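Uncharacterized protein (PDB 6ULO) is of unknown function but belongs to a family grouped with the NADP-binding Rossmann folds and is probably tethered to a membrane in its full-length form. Local coordinates at residues A[30-35]-A[193-198]; A[103-108]-A[130-135]; A[118-123]-A[144-149]; A[223-228]-A[252-257]; A[275-280]-A[314-319]. One frame throughout, in Å; residues are numbered along the deposited sequence.

Interaction 1 (A[30-35]-A[193-198])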
# COMPACT_ATOMS: atom_id res chain seq x y z
N THR A 30 -14.27 -2.90 10.10
CA THR A 30 -13.22 -2.52 11.05
C THR A 30 -13.29 -1.02 11.35
O THR A 30 -13.65 -0.21 10.49
CB THR A 30 -11.85 -2.94 10.47
OG1 THR A 30 -10.89 -3.09 11.52
CG2 THR A 30 -11.32 -1.97 9.36
N PRO A 31 -13.00 -0.61 12.58
CA PRO A 31 -13.19 0.81 12.94
C PRO A 31 -12.31 1.74 12.12
O PRO A 31 -11.15 1.44 11.85
CB PRO A 31 -12.85 0.86 14.43
CG PRO A 31 -12.76 -0.55 14.91
CD PRO A 31 -12.67 -1.47 13.74
N GLN A 32 -12.85 2.90 11.78
CA GLN A 32 -12.14 3.91 11.01
C GLN A 32 -12.10 5.24 11.76
O GLN A 32 -12.82 5.46 12.74
CB GLN A 32 -12.77 4.07 9.62
CG GLN A 32 -12.71 2.80 8.76
CD GLN A 32 -13.25 3.04 7.37
OE1 GLN A 32 -12.76 3.89 6.64
NE2 GLN A 32 -14.29 2.31 7.02
N GLU A 33 -11.29 6.16 11.26
CA GLU A 33 -11.13 7.49 11.82
C GLU A 33 -11.76 8.54 10.91
O GLU A 33 -11.91 8.35 9.69
CB GLU A 33 -9.65 7.81 12.03
CG GLU A 33 -9.06 6.95 13.13
CD GLU A 33 -7.56 6.82 13.09
OE1 GLU A 33 -6.84 7.55 12.32
OE2 GLU A 33 -7.06 5.98 13.85
N THR A 34 -12.14 9.65 11.51
CA THR A 34 -12.70 10.75 10.75
C THR A 34 -11.58 11.53 10.09
O THR A 34 -10.62 11.91 10.76
CB THR A 34 -13.46 11.69 11.70
OG1 THR A 34 -14.49 10.95 12.38
CG2 THR A 34 -14.06 12.86 10.95
N LEU A 35 -11.71 11.76 8.80
CA LEU A 35 -10.74 12.52 8.03
C LEU A 35 -11.38 13.85 7.73
O LEU A 35 -12.60 13.95 7.66
CB LEU A 35 -10.37 11.82 6.72
CG LEU A 35 -9.81 10.42 6.89
CD1 LEU A 35 -9.26 9.98 5.55
CD2 LEU A 35 -8.73 10.38 7.92
N PRO A 193 -10.41 0.12 1.08
CA PRO A 193 -9.87 1.43 1.43
C PRO A 193 -10.48 1.92 2.72
O PRO A 193 -11.71 1.96 2.85
CB PRO A 193 -10.29 2.33 0.27
CG PRO A 193 -11.07 1.49 -0.67
CD PRO A 193 -11.42 0.20 -0.00
N ILE A 194 -9.65 2.27 3.68
CA ILE A 194 -10.13 2.66 5.00
C ILE A 194 -9.39 3.91 5.46
O ILE A 194 -8.24 4.17 5.07
CB ILE A 194 -10.00 1.52 6.03
CG1 ILE A 194 -8.56 1.00 6.16
CG2 ILE A 194 -11.00 0.41 5.73
CD1 ILE A 194 -8.36 0.03 7.38
N ARG A 195 -10.07 4.69 6.29
CA ARG A 195 -9.55 5.96 6.78
C ARG A 195 -8.76 5.73 8.06
O ARG A 195 -9.31 5.29 9.07
CB ARG A 195 -10.72 6.88 7.11
CG ARG A 195 -11.60 7.22 5.92
CD ARG A 195 -12.76 8.16 6.36
NE ARG A 195 -13.58 7.53 7.39
CZ ARG A 195 -14.60 6.71 7.12
NH1 ARG A 195 -14.91 6.45 5.84
NH2 ARG A 195 -15.31 6.15 8.10
N GLY A 196 -7.48 6.08 8.05
CA GLY A 196 -6.70 5.91 9.26
C GLY A 196 -5.35 6.58 9.19
O GLY A 196 -4.67 6.53 8.15
N ASN A 197 -4.95 7.17 10.32
CA ASN A 197 -3.63 7.78 10.46
C ASN A 197 -2.70 6.74 11.08
O ASN A 197 -3.07 6.10 12.07
CB ASN A 197 -3.80 8.97 11.42
CG ASN A 197 -2.56 9.88 11.51
OD1 ASN A 197 -1.46 9.52 11.17
ND2 ASN A 197 -2.77 11.05 12.07
N LEU A 198 -1.49 6.61 10.54
CA LEU A 198 -0.48 5.79 11.23
C LEU A 198 -0.30 6.20 12.69
O LEU A 198 0.02 5.36 13.53
CB LEU A 198 0.88 5.90 10.54
CG LEU A 198 0.97 5.33 9.12
CD1 LEU A 198 2.29 5.70 8.50
CD2 LEU A 198 0.77 3.82 9.15
O HOH W 1 -13.36 4.12 3.78
O HOH W 2 -15.26 6.52 10.84
O HOH W 3 -4.80 4.44 13.56
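Four hydrogen bonds tie Gln-32 and Glu-33 of the extended loop 30-35 to Arg-195 and Asn-197, where the edge strand 191-195 runs out into a loop. Two use side-chain oxygens as acceptors for backbone N-H groups. Gln-32 OE1 accepts Arg-195 N at 2.8 Å, and Glu-33 OE1 accepts Asn-197 N at 2.8 Å, on its syn side but 34° out of the carboxylate plane. The other two use loop backbone: Glu-33 N donates to Arg-195 O at 3.1 Å, and Glu-33 O receives Arg-195 NE at 3.0 Å, close to the guanidinium plane.

Stacking comes next. The bend of the arginine chain at chi3 (-59°) folds its guanidinium back over the Gln-32 amide, the two planes 22° apart and OE1 lying above the guanidinium centre.

Water 1 joins Gln-32 OE1 to Pro-193 O, and water 3 joins Glu-33 OE2 to Asn-197 O. Apolar contact lies mostly at the flanks: Leu-35 CD1 rests on Arg-195 CG at 3.6 Å, and Thr-30 CG2 meets Ile-194 CD1.

Glu-33 OE2 also accepts the N-H groups of Ile-202 and Thr-203, the latter opening helix 203-214. With backbone donors at the start of a helix around it, the carboxylate probably stays ionised. Together with the four direct bonds, this suggests a loop held to the sheet edge mainly by polar contacts.

Interaction 2 (A[103-108]-A[130-135])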
# COMPACT_ATOMS: atom_id res chain seq x y z
N THR A 103 -10.27 3.29 -8.14
CA THR A 103 -9.47 2.23 -8.74
C THR A 103 -10.13 0.86 -8.58
O THR A 103 -10.14 0.06 -9.53
CB THR A 103 -8.08 2.28 -8.12
OG1 THR A 103 -7.38 3.36 -8.72
CG2 THR A 103 -7.28 0.97 -8.27
N ILE A 104 -10.69 0.58 -7.40
CA ILE A 104 -11.32 -0.71 -7.19
C ILE A 104 -12.54 -0.89 -8.10
O ILE A 104 -12.75 -1.96 -8.68
CB ILE A 104 -11.67 -0.87 -5.69
CG1 ILE A 104 -10.37 -0.95 -4.89
CG2 ILE A 104 -12.60 -2.07 -5.45
CD1 ILE A 104 -10.54 -0.66 -3.41
N LEU A 105 -13.36 0.16 -8.22
CA LEU A 105 -14.50 0.10 -9.14
C LEU A 105 -14.02 -0.16 -10.56
O LEU A 105 -14.59 -1.01 -11.28
CB LEU A 105 -15.25 1.42 -9.05
CG LEU A 105 -16.39 1.63 -10.04
CD1 LEU A 105 -17.54 0.62 -9.88
CD2 LEU A 105 -16.92 3.09 -9.89
N PHE A 106 -12.95 0.53 -10.98
CA PHE A 106 -12.45 0.32 -12.35
C PHE A 106 -11.92 -1.10 -12.53
O PHE A 106 -12.16 -1.73 -13.56
CB PHE A 106 -11.36 1.31 -12.70
CG PHE A 106 -11.80 2.74 -12.84
CD1 PHE A 106 -13.13 3.12 -12.83
CD2 PHE A 106 -10.81 3.74 -12.99
CE1 PHE A 106 -13.48 4.45 -12.98
CE2 PHE A 106 -11.15 5.07 -13.14
CZ PHE A 106 -12.51 5.43 -13.15
N LEU A 107 -11.23 -1.65 -11.52
CA LEU A 107 -10.77 -3.04 -11.60
C LEU A 107 -11.95 -3.99 -11.76
O LEU A 107 -11.91 -4.90 -12.60
CB LEU A 107 -9.99 -3.42 -10.33
CG LEU A 107 -8.60 -2.80 -10.22
CD1 LEU A 107 -8.09 -2.95 -8.78
CD2 LEU A 107 -7.64 -3.48 -11.22
N GLN A 108 -13.00 -3.81 -10.95
CA GLN A 108 -14.17 -4.67 -11.05
C GLN A 108 -14.74 -4.70 -12.45
O GLN A 108 -15.16 -5.75 -12.93
CB GLN A 108 -15.24 -4.23 -10.05
CG GLN A 108 -14.82 -4.50 -8.60
CD GLN A 108 -15.73 -3.86 -7.60
OE1 GLN A 108 -16.44 -2.90 -7.92
NE2 GLN A 108 -15.69 -4.36 -6.37
N GLU A 130 -18.95 8.29 -16.61
CA GLU A 130 -20.29 7.73 -16.63
C GLU A 130 -20.43 6.55 -15.67
O GLU A 130 -21.46 6.39 -15.01
CB GLU A 130 -20.61 7.27 -18.05
CG GLU A 130 -20.81 8.41 -19.08
CD GLU A 130 -20.82 7.96 -20.57
OE1 GLU A 130 -20.60 6.76 -20.88
OE2 GLU A 130 -21.05 8.84 -21.43
N LEU A 131 -19.39 5.72 -15.55
CA LEU A 131 -19.42 4.61 -14.61
C LEU A 131 -19.48 5.13 -13.18
O LEU A 131 -20.26 4.64 -12.36
CB LEU A 131 -18.19 3.74 -14.81
CG LEU A 131 -17.96 2.63 -13.79
CD1 LEU A 131 -19.13 1.68 -13.79
CD2 LEU A 131 -16.66 1.89 -14.12
N ILE A 132 -18.67 6.15 -12.86
CA ILE A 132 -18.77 6.76 -11.53
C ILE A 132 -20.17 7.29 -11.30
O ILE A 132 -20.75 7.12 -10.21
CB ILE A 132 -17.70 7.85 -11.35
CG1 ILE A 132 -16.31 7.20 -11.26
CG2 ILE A 132 -18.00 8.70 -10.10
CD1 ILE A 132 -15.15 8.19 -11.43
N GLN A 133 -20.75 7.95 -12.31
CA GLN A 133 -22.08 8.56 -12.16
C GLN A 133 -23.13 7.55 -11.71
O GLN A 133 -23.98 7.87 -10.88
CB GLN A 133 -22.50 9.20 -13.49
CG GLN A 133 -23.85 9.91 -13.44
CD GLN A 133 -23.82 11.15 -12.55
OE1 GLN A 133 -22.78 11.78 -12.40
NE2 GLN A 133 -24.97 11.53 -12.00
N VAL A 134 -23.10 6.33 -12.26
CA VAL A 134 -24.11 5.33 -11.93
C VAL A 134 -23.79 4.53 -10.67
O VAL A 134 -24.64 3.75 -10.23
CB VAL A 134 -24.40 4.37 -13.10
CG1 VAL A 134 -24.93 5.13 -14.30
CG2 VAL A 134 -23.21 3.51 -13.45
N SER A 135 -22.59 4.70 -10.09
CA SER A 135 -22.10 3.81 -9.03
C SER A 135 -22.23 4.37 -7.63
O SER A 135 -21.95 3.64 -6.67
CB SER A 135 -20.64 3.42 -9.31
OG SER A 135 -20.56 2.71 -10.54
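Leu-105 and Leu-131 share nearly the same first torsion, CG anti to the backbone N (chi1 near 173° in both), which points each isobutyl group at the facing helix, and the two meet tip to tip between helices 94-109 and 125-135. Leu-105 CD2 comes within 4.1 Å of Leu-131 CG. Phe-106 takes the other course: its chi1 of -68° puts CG beside its own backbone N and brings the ring round to the same interface.

There the ring slides past Leu-131 in the opposite direction, CD1 lying 4.0 Å from Leu-131 CD2, while its far end, CZ, meets Ile-132 CD1 at 4.2 Å. Both methyls approach the ring obliquely. Ser-135 completes the patch, its OG 3.7 Å from Leu-105 CD2. That hydroxyl is satisfied within its own segment, donating to Leu-131 O at 2.7 Å, which probably lowers the cost of bordering a leucine.

The segment axes stay 11.1 Å apart and cross at 104°, a steep crossing bridged by side chains alone. Around this pair, Phe-106 also packs on Phe-116 and Leu-119 of helix 113-120 and on Tyr-146 of helix 139-166, which also packs on Ile-132 through Tyr-142. On helix 94-109, Ile-104 packs against strand 191-195, and Leu-107 against helix 176-187.

Interaction 3 (A[118-123]-A[144-149])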
# COMPACT_ATOMS: atom_id res chain seq x y z
N ARG A 118 -7.12 2.16 -19.57
CA ARG A 118 -7.92 3.03 -20.40
C ARG A 118 -8.91 3.87 -19.58
O ARG A 118 -9.08 5.06 -19.85
CB ARG A 118 -8.65 2.19 -21.44
CG ARG A 118 -9.35 3.01 -22.50
CD ARG A 118 -10.00 2.09 -23.54
NE ARG A 118 -10.68 0.97 -22.90
CZ ARG A 118 -11.92 1.03 -22.42
NH1 ARG A 118 -12.61 2.17 -22.47
NH2 ARG A 118 -12.47 -0.06 -21.88
N LEU A 119 -9.59 3.27 -18.59
CA LEU A 119 -10.56 4.04 -17.80
C LEU A 119 -9.88 5.18 -17.06
O LEU A 119 -10.45 6.27 -16.94
CB LEU A 119 -11.30 3.17 -16.78
CG LEU A 119 -12.36 2.24 -17.38
CD1 LEU A 119 -12.99 1.48 -16.21
CD2 LEU A 119 -13.45 2.99 -18.21
N TRP A 120 -8.66 4.96 -16.53
CA TRP A 120 -7.95 6.05 -15.89
C TRP A 120 -7.36 7.03 -16.89
O TRP A 120 -7.02 8.16 -16.52
CB TRP A 120 -6.82 5.52 -15.00
CG TRP A 120 -7.21 5.31 -13.55
CD1 TRP A 120 -7.13 4.14 -12.82
CD2 TRP A 120 -7.67 6.32 -12.64
NE1 TRP A 120 -7.53 4.38 -11.51
CE2 TRP A 120 -7.87 5.70 -11.39
CE3 TRP A 120 -7.93 7.68 -12.77
CZ2 TRP A 120 -8.32 6.40 -10.27
CZ3 TRP A 120 -8.39 8.38 -11.66
CH2 TRP A 120 -8.58 7.74 -10.42
N GLY A 121 -7.31 6.65 -18.18
CA GLY A 121 -6.66 7.42 -19.20
C GLY A 121 -7.59 8.38 -19.90
O GLY A 121 -8.80 8.36 -19.73
N LYS A 122 -6.99 9.22 -20.74
CA LYS A 122 -7.78 10.18 -21.50
C LYS A 122 -8.81 9.48 -22.39
O LYS A 122 -9.96 9.94 -22.51
CB LYS A 122 -6.83 11.02 -22.35
N GLU A 123 -8.43 8.35 -22.99
CA GLU A 123 -9.32 7.63 -23.90
C GLU A 123 -10.60 7.18 -23.21
O GLU A 123 -11.69 7.27 -23.79
CB GLU A 123 -8.61 6.42 -24.50
CG GLU A 123 -9.55 5.49 -25.29
CD GLU A 123 -8.87 4.23 -25.80
OE1 GLU A 123 -7.74 3.91 -25.35
OE2 GLU A 123 -9.48 3.55 -26.66
N LYS A 144 -14.88 14.54 -8.98
CA LYS A 144 -13.87 15.54 -8.67
C LYS A 144 -12.52 14.89 -8.40
O LYS A 144 -11.49 15.34 -8.90
CB LYS A 144 -14.30 16.35 -7.45
CG LYS A 144 -15.45 17.34 -7.67
CD LYS A 144 -15.73 18.07 -6.36
CE LYS A 144 -16.84 19.07 -6.49
NZ LYS A 144 -16.56 19.91 -7.66
N VAL A 145 -12.51 13.82 -7.60
CA VAL A 145 -11.27 13.09 -7.34
C VAL A 145 -10.68 12.56 -8.64
O VAL A 145 -9.46 12.68 -8.88
CB VAL A 145 -11.48 11.97 -6.29
CG1 VAL A 145 -10.22 11.09 -6.21
CG2 VAL A 145 -11.78 12.58 -4.95
N TYR A 146 -11.51 11.99 -9.52
CA TYR A 146 -11.00 11.50 -10.80
C TYR A 146 -10.30 12.60 -11.56
O TYR A 146 -9.18 12.42 -12.06
CB TYR A 146 -12.16 10.94 -11.66
CG TYR A 146 -11.67 10.42 -13.00
CD1 TYR A 146 -11.47 9.05 -13.20
CD2 TYR A 146 -11.46 11.29 -14.07
CE1 TYR A 146 -10.99 8.57 -14.44
CE2 TYR A 146 -10.99 10.82 -15.30
CZ TYR A 146 -10.77 9.46 -15.48
OH TYR A 146 -10.32 9.01 -16.70
N LYS A 147 -10.92 13.78 -11.63
CA LYS A 147 -10.35 14.88 -12.39
C LYS A 147 -9.08 15.43 -11.76
O LYS A 147 -8.15 15.82 -12.48
CB LYS A 147 -11.39 15.97 -12.60
CG LYS A 147 -12.50 15.47 -13.47
CD LYS A 147 -13.67 16.44 -13.47
CE LYS A 147 -14.88 15.84 -14.16
NZ LYS A 147 -16.05 16.75 -14.15
N GLN A 148 -8.98 15.42 -10.43
CA GLN A 148 -7.75 15.86 -9.78
C GLN A 148 -6.64 14.84 -9.96
O GLN A 148 -5.47 15.21 -10.17
CB GLN A 148 -8.01 15.99 -8.29
CG GLN A 148 -8.86 17.14 -7.88
CD GLN A 148 -9.16 17.06 -6.41
OE1 GLN A 148 -9.87 16.17 -5.96
NE2 GLN A 148 -8.57 17.95 -5.63
N ALA A 149 -6.96 13.56 -9.81
CA ALA A 149 -5.94 12.52 -9.72
C ALA A 149 -5.50 12.03 -11.10
O ALA A 149 -4.33 11.70 -11.29
CB ALA A 149 -6.48 11.32 -8.94
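Tyr-146 reaches from helix 139-166 to the end of helix 113-120, laying its ring beside that of Trp-120. From CB, CG anti to the backbone N (chi1 180°) carries the ring toward the end of helix 113-120. CG passes 4.1 Å from Trp-120 CZ3, and CD1 comes closer to the same atom, at 3.5 Å. CE1 then lies 3.6 Å from Trp-120 CE3, and CZ lies 3.5 Å from Leu-119 O. At the tip, Tyr-146 OH donates to Leu-119 O at 2.8 Å, in the plane of that carbonyl, whose oxygen lies at the ring edge.

The two aromatic planes are only 6° apart, yet the six-membered ring of Trp-120 and the Tyr-146 ring, with centroids 5.0 Å apart, are slid so far that they barely overlap; the touching atoms are along their borders. Trp-120 CH2 carries on to Ala-149 CB at 4.4 Å, one turn further along the tyrosine's helix.

The bonded carbonyl lies in the last turn of helix 113-120, just before Gly-121 leaves helical geometry. Arg-154, from later in helix 139-166, bonds both Tyr-146 OH and Trp-120 O. Helix 94-109 closes in with Phe-106, edge-to-face with Trp-120, and with Thr-103, bonded to the indole NE1; helix 125-135 packs on the tyrosine through Ala-128 and Leu-129.

Interaction 4 (A[223-228]-A[252-257])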
# COMPACT_ATOMS: atom_id res chain seq x y z
N PHE A 223 4.76 1.22 4.50
CA PHE A 223 4.74 2.58 5.02
C PHE A 223 5.18 3.63 4.01
O PHE A 223 5.22 4.80 4.38
CB PHE A 223 5.64 2.71 6.24
CG PHE A 223 5.20 1.86 7.41
CD1 PHE A 223 3.89 1.92 7.91
CD2 PHE A 223 6.11 1.00 8.04
CE1 PHE A 223 3.52 1.15 9.03
CE2 PHE A 223 5.73 0.25 9.16
CZ PHE A 223 4.45 0.33 9.64
N SER A 224 5.62 3.25 2.80
CA SER A 224 6.29 4.21 1.93
C SER A 224 7.41 4.87 2.74
O SER A 224 8.04 4.18 3.53
CB SER A 224 5.27 5.17 1.31
OG SER A 224 5.90 6.05 0.39
N ASN A 225 7.60 6.17 2.60
CA ASN A 225 8.55 6.89 3.45
C ASN A 225 7.84 7.68 4.53
O ASN A 225 8.39 8.65 5.05
CB ASN A 225 9.51 7.78 2.64
CG ASN A 225 8.84 9.00 2.07
OD1 ASN A 225 7.68 8.91 1.60
ND2 ASN A 225 9.54 10.14 2.07
N ALA A 226 6.61 7.25 4.90
CA ALA A 226 5.85 8.01 5.88
C ALA A 226 6.58 8.17 7.21
O ALA A 226 6.43 9.20 7.87
CB ALA A 226 4.50 7.34 6.12
N GLU A 227 7.41 7.18 7.59
CA GLU A 227 8.10 7.25 8.86
C GLU A 227 9.14 8.36 8.88
O GLU A 227 9.59 8.74 9.95
CB GLU A 227 8.77 5.91 9.20
CG GLU A 227 7.80 4.73 9.40
CD GLU A 227 8.53 3.43 9.23
OE1 GLU A 227 8.77 3.06 8.06
OE2 GLU A 227 8.90 2.79 10.23
N GLU A 228 9.55 8.87 7.72
CA GLU A 228 10.48 9.99 7.71
C GLU A 228 9.88 11.25 8.31
O GLU A 228 10.63 12.20 8.58
CB GLU A 228 10.94 10.27 6.28
CG GLU A 228 11.72 9.11 5.67
CD GLU A 228 12.65 9.55 4.56
OE1 GLU A 228 12.15 9.91 3.47
OE2 GLU A 228 13.88 9.50 4.76
N VAL A 252 7.68 -2.96 4.67
CA VAL A 252 8.31 -2.35 3.51
C VAL A 252 8.29 -0.84 3.71
O VAL A 252 7.24 -0.25 4.00
CB VAL A 252 7.55 -2.73 2.23
CG1 VAL A 252 8.16 -1.97 1.01
CG2 VAL A 252 7.52 -4.23 2.04
N ARG A 253 9.44 -0.18 3.52
CA ARG A 253 9.52 1.27 3.64
C ARG A 253 10.57 1.77 2.65
O ARG A 253 11.36 1.01 2.08
CB ARG A 253 9.92 1.71 5.07
CG ARG A 253 11.32 1.28 5.47
CD ARG A 253 11.81 1.90 6.75
NE ARG A 253 11.02 1.52 7.92
CZ ARG A 253 11.26 0.47 8.70
NH1 ARG A 253 12.24 -0.37 8.43
NH2 ARG A 253 10.49 0.26 9.78
N THR A 254 10.58 3.09 2.50
CA THR A 254 11.67 3.77 1.80
C THR A 254 12.17 4.90 2.68
O THR A 254 11.49 5.37 3.60
CB THR A 254 11.18 4.36 0.48
OG1 THR A 254 10.00 5.15 0.70
CG2 THR A 254 10.88 3.27 -0.51
N ILE A 255 13.41 5.32 2.40
CA ILE A 255 13.99 6.51 3.01
C ILE A 255 14.66 7.35 1.93
O ILE A 255 14.89 6.91 0.80
CB ILE A 255 14.99 6.23 4.15
CG1 ILE A 255 16.20 5.43 3.64
CG2 ILE A 255 14.25 5.64 5.40
CD1 ILE A 255 17.40 5.51 4.61
N SER A 256 14.98 8.59 2.31
CA SER A 256 15.56 9.52 1.34
C SER A 256 16.65 10.39 1.95
O SER A 256 17.01 11.40 1.34
CB SER A 256 14.45 10.38 0.72
OG SER A 256 13.78 11.16 1.71
N VAL A 257 17.16 10.02 3.11
CA VAL A 257 18.20 10.78 3.81
C VAL A 257 19.40 9.86 3.98
O VAL A 257 19.33 8.65 3.82
CB VAL A 257 17.71 11.30 5.18
CG1 VAL A 257 16.51 12.20 5.01
CG2 VAL A 257 17.37 10.15 6.08
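Arg-253 grips the Glu-227 carboxylate side-on in a salt bridge, NE to one oxygen and NH2 to the other. NE gives the shorter bond, 2.7 Å to Glu-227 OE1, and NH2 reaches OE2 at 3.0 Å. The arginine has CG between its backbone N and carbonyl carbon (chi1 65°) and bends again at chi3, which presents both nitrogens to the acid. Both oxygens lie near the guanidinium plane, although the carboxylate is turned 35° against it.

The second carboxylate, Glu-228, spans two donors of Ser-256: OE1 receives the hydroxyl OG at 2.7 Å through its syn lone pair, while OE2 takes the backbone N at 2.8 Å from above the carboxylate plane. On its anti lone pair, OE1 also accepts Asn-225 ND2 at 3.0 Å; three bonds to the carboxylate should restrict its rotation.

Backbone bonds join the start of the loop to the strand. Phe-223 N bonds Val-252 O at 2.9 Å and Thr-254 N bonds Ser-224 O, so the type II' turn from Phe-223 to Ala-226 prolongs the pairing of strands 218-222 and 249-255. Packing is modest: Asn-225 CB sits 3.3 Å from Thr-254 OG1, and Glu-228 OE2 lies against Ile-255 CB.

Further out, Tyr-232 bonds Glu-227 OE2, Gln-281 bonds Arg-253 NH1, Phe-286 makes a cation-pi contact with the arginine, and Glu-50 OE2 is hydrogen-bonded to Ser-224 OG and Thr-254 OG1. The neighbouring acids thus divide the work: Glu-227 probably neutralises the buried arginine, while Glu-228 takes up donors of Ser-256 and Asn-225.

Interaction 5 (A[275-280]-A[314-319])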
# COMPACT_ATOMS: atom_id res chain seq x y z
N GLY A 275 15.46 10.74 -3.21
CA GLY A 275 15.11 9.38 -2.89
C GLY A 275 15.33 8.47 -4.08
O GLY A 275 15.69 8.92 -5.16
N PHE A 276 15.18 7.17 -3.88
CA PHE A 276 14.84 6.52 -2.62
C PHE A 276 15.75 5.33 -2.42
O PHE A 276 16.25 4.72 -3.40
CB PHE A 276 13.37 6.02 -2.65
CG PHE A 276 12.38 7.10 -2.54
CD1 PHE A 276 12.08 7.67 -1.31
CD2 PHE A 276 11.74 7.57 -3.68
CE1 PHE A 276 11.17 8.72 -1.22
CE2 PHE A 276 10.84 8.59 -3.60
CZ PHE A 276 10.56 9.17 -2.38
N HIS A 277 15.97 4.98 -1.15
CA HIS A 277 16.55 3.71 -0.75
C HIS A 277 15.43 2.87 -0.15
O HIS A 277 14.56 3.40 0.55
CB HIS A 277 17.66 3.98 0.27
CG HIS A 277 18.43 2.76 0.67
ND1 HIS A 277 19.65 2.43 0.09
CD2 HIS A 277 18.21 1.83 1.63
CE1 HIS A 277 20.11 1.33 0.66
NE2 HIS A 277 19.26 0.95 1.60
N TYR A 278 15.41 1.57 -0.46
CA TYR A 278 14.32 0.68 -0.08
C TYR A 278 14.75 -0.12 1.14
O TYR A 278 15.95 -0.40 1.33
CB TYR A 278 13.98 -0.25 -1.27
CG TYR A 278 13.43 0.57 -2.41
CD1 TYR A 278 12.05 0.64 -2.64
CD2 TYR A 278 14.27 1.33 -3.24
CE1 TYR A 278 11.55 1.46 -3.64
CE2 TYR A 278 13.78 2.15 -4.23
CZ TYR A 278 12.41 2.20 -4.43
OH TYR A 278 11.91 3.02 -5.40
N CYS A 279 13.79 -0.56 1.95
CA CYS A 279 14.13 -1.29 3.16
C CYS A 279 13.02 -2.27 3.50
O CYS A 279 11.83 -1.91 3.49
CB CYS A 279 14.36 -0.29 4.29
SG CYS A 279 14.76 -1.03 5.89
N VAL A 280 13.41 -3.50 3.82
CA VAL A 280 12.48 -4.48 4.39
C VAL A 280 12.98 -4.88 5.78
O VAL A 280 14.16 -4.75 6.10
CB VAL A 280 12.27 -5.72 3.48
CG1 VAL A 280 11.71 -5.27 2.18
CG2 VAL A 280 13.58 -6.46 3.28
N GLY A 314 20.71 -0.23 -3.63
CA GLY A 314 19.95 0.67 -2.78
C GLY A 314 18.82 0.02 -2.01
O GLY A 314 17.70 0.55 -2.00
N ILE A 315 19.07 -1.12 -1.39
CA ILE A 315 18.08 -1.79 -0.56
C ILE A 315 18.76 -2.37 0.68
O ILE A 315 19.87 -2.89 0.61
CB ILE A 315 17.27 -2.82 -1.39
CG1 ILE A 315 16.21 -3.51 -0.51
CG2 ILE A 315 18.21 -3.84 -2.06
CD1 ILE A 315 15.15 -4.29 -1.31
N THR A 316 18.06 -2.27 1.81
CA THR A 316 18.53 -2.72 3.12
C THR A 316 17.54 -3.74 3.69
O THR A 316 16.33 -3.62 3.49
CB THR A 316 18.64 -1.49 4.04
OG1 THR A 316 19.78 -0.71 3.65
CG2 THR A 316 18.80 -1.85 5.49
N VAL A 317 18.08 -4.74 4.38
CA VAL A 317 17.29 -5.62 5.25
C VAL A 317 17.67 -5.25 6.68
O VAL A 317 18.84 -5.33 7.05
CB VAL A 317 17.61 -7.10 5.00
CG1 VAL A 317 16.83 -7.99 5.96
CG2 VAL A 317 17.40 -7.47 3.53
N VAL A 318 16.68 -4.89 7.50
CA VAL A 318 16.95 -4.71 8.92
C VAL A 318 16.78 -6.07 9.58
O VAL A 318 15.65 -6.51 9.86
CB VAL A 318 16.06 -3.65 9.58
CG1 VAL A 318 16.31 -3.61 11.08
CG2 VAL A 318 16.32 -2.27 8.97
N ASP A 319 17.90 -6.76 9.78
CA ASP A 319 17.92 -8.10 10.33
C ASP A 319 18.59 -8.16 11.69
O ASP A 319 18.71 -9.25 12.25
CB ASP A 319 18.58 -9.08 9.34
CG ASP A 319 19.92 -8.59 8.82
OD1 ASP A 319 20.44 -7.55 9.29
OD2 ASP A 319 20.46 -9.25 7.90
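Strands 277-280 and 315-318 pair in parallel within the mixed sheet, with Gly-314 just ahead of the second giving the first acceptor; Tyr-278 stands opposite Ile-315, Cys-279 opposite Thr-316 and Val-280 opposite Val-317. Four backbone bonds join them. Tyr-278 N donates to Gly-314 O at 2.9 Å, and Tyr-278 O receives Thr-316 N. One step on, Val-280 N donates to Thr-316 O, and Val-280 O accepts Val-318 N at 2.9 Å. The N-H and C=O of Tyr-278 and Val-280 are thus all used across this pair, whereas His-277 and Cys-279 turn their backbone groups to strand 249-255, meeting Ile-255 and Arg-253.

The imidazole is satisfied at both nitrogens. ND1 bonds Pro-263 O, and His-277 NE2 is hydrogen-bonded to Thr-316 OG1 at 2.7 Å. Because CG of His-277 stands anti to its backbone N (chi1 -174°), the ring extends across to the neighbouring strand and lies over the Gly-314 to Ile-315 peptide, CE1 only 3.2 Å from Gly-314 C. Gly-314 and Ile-315 form a G1 beta bulge facing Asp-310 on strand 307-310. Tyr-278 sends its hydroxyl to Arg-52 N.

Apolar contacts flank the pair on both faces. On one, Val-280 CG2 meets Val-317 CG2 at 4.0 Å beside Tyr-278 and Ile-315; on the other, Cys-279 SG touches Val-318 CG2 at 3.7 Å.

In the fold
The five contacts illustrate how one sheet organises a chain: interactions 1, 4 and 5 all reach it, whereas 2 and 3 build the helical flank. Interactions 4 and 5 have centres about 9 Å apart and are joined where Ile-255 N bonds His-277 O at 2.9 Å. Interaction 1 meets interaction 4 through Leu-198 CD1, 3.6 Å from Ala-226 CB, and meets interaction 2 through Pro-193 and Ile-104. Interactions 2 and 3, centres about 11 Å apart, interlock along the chain and share the Phe-106 environment. Interactions 2 and 5 lie farthest apart, about 36 Å between centres. No ligand or active site is established here.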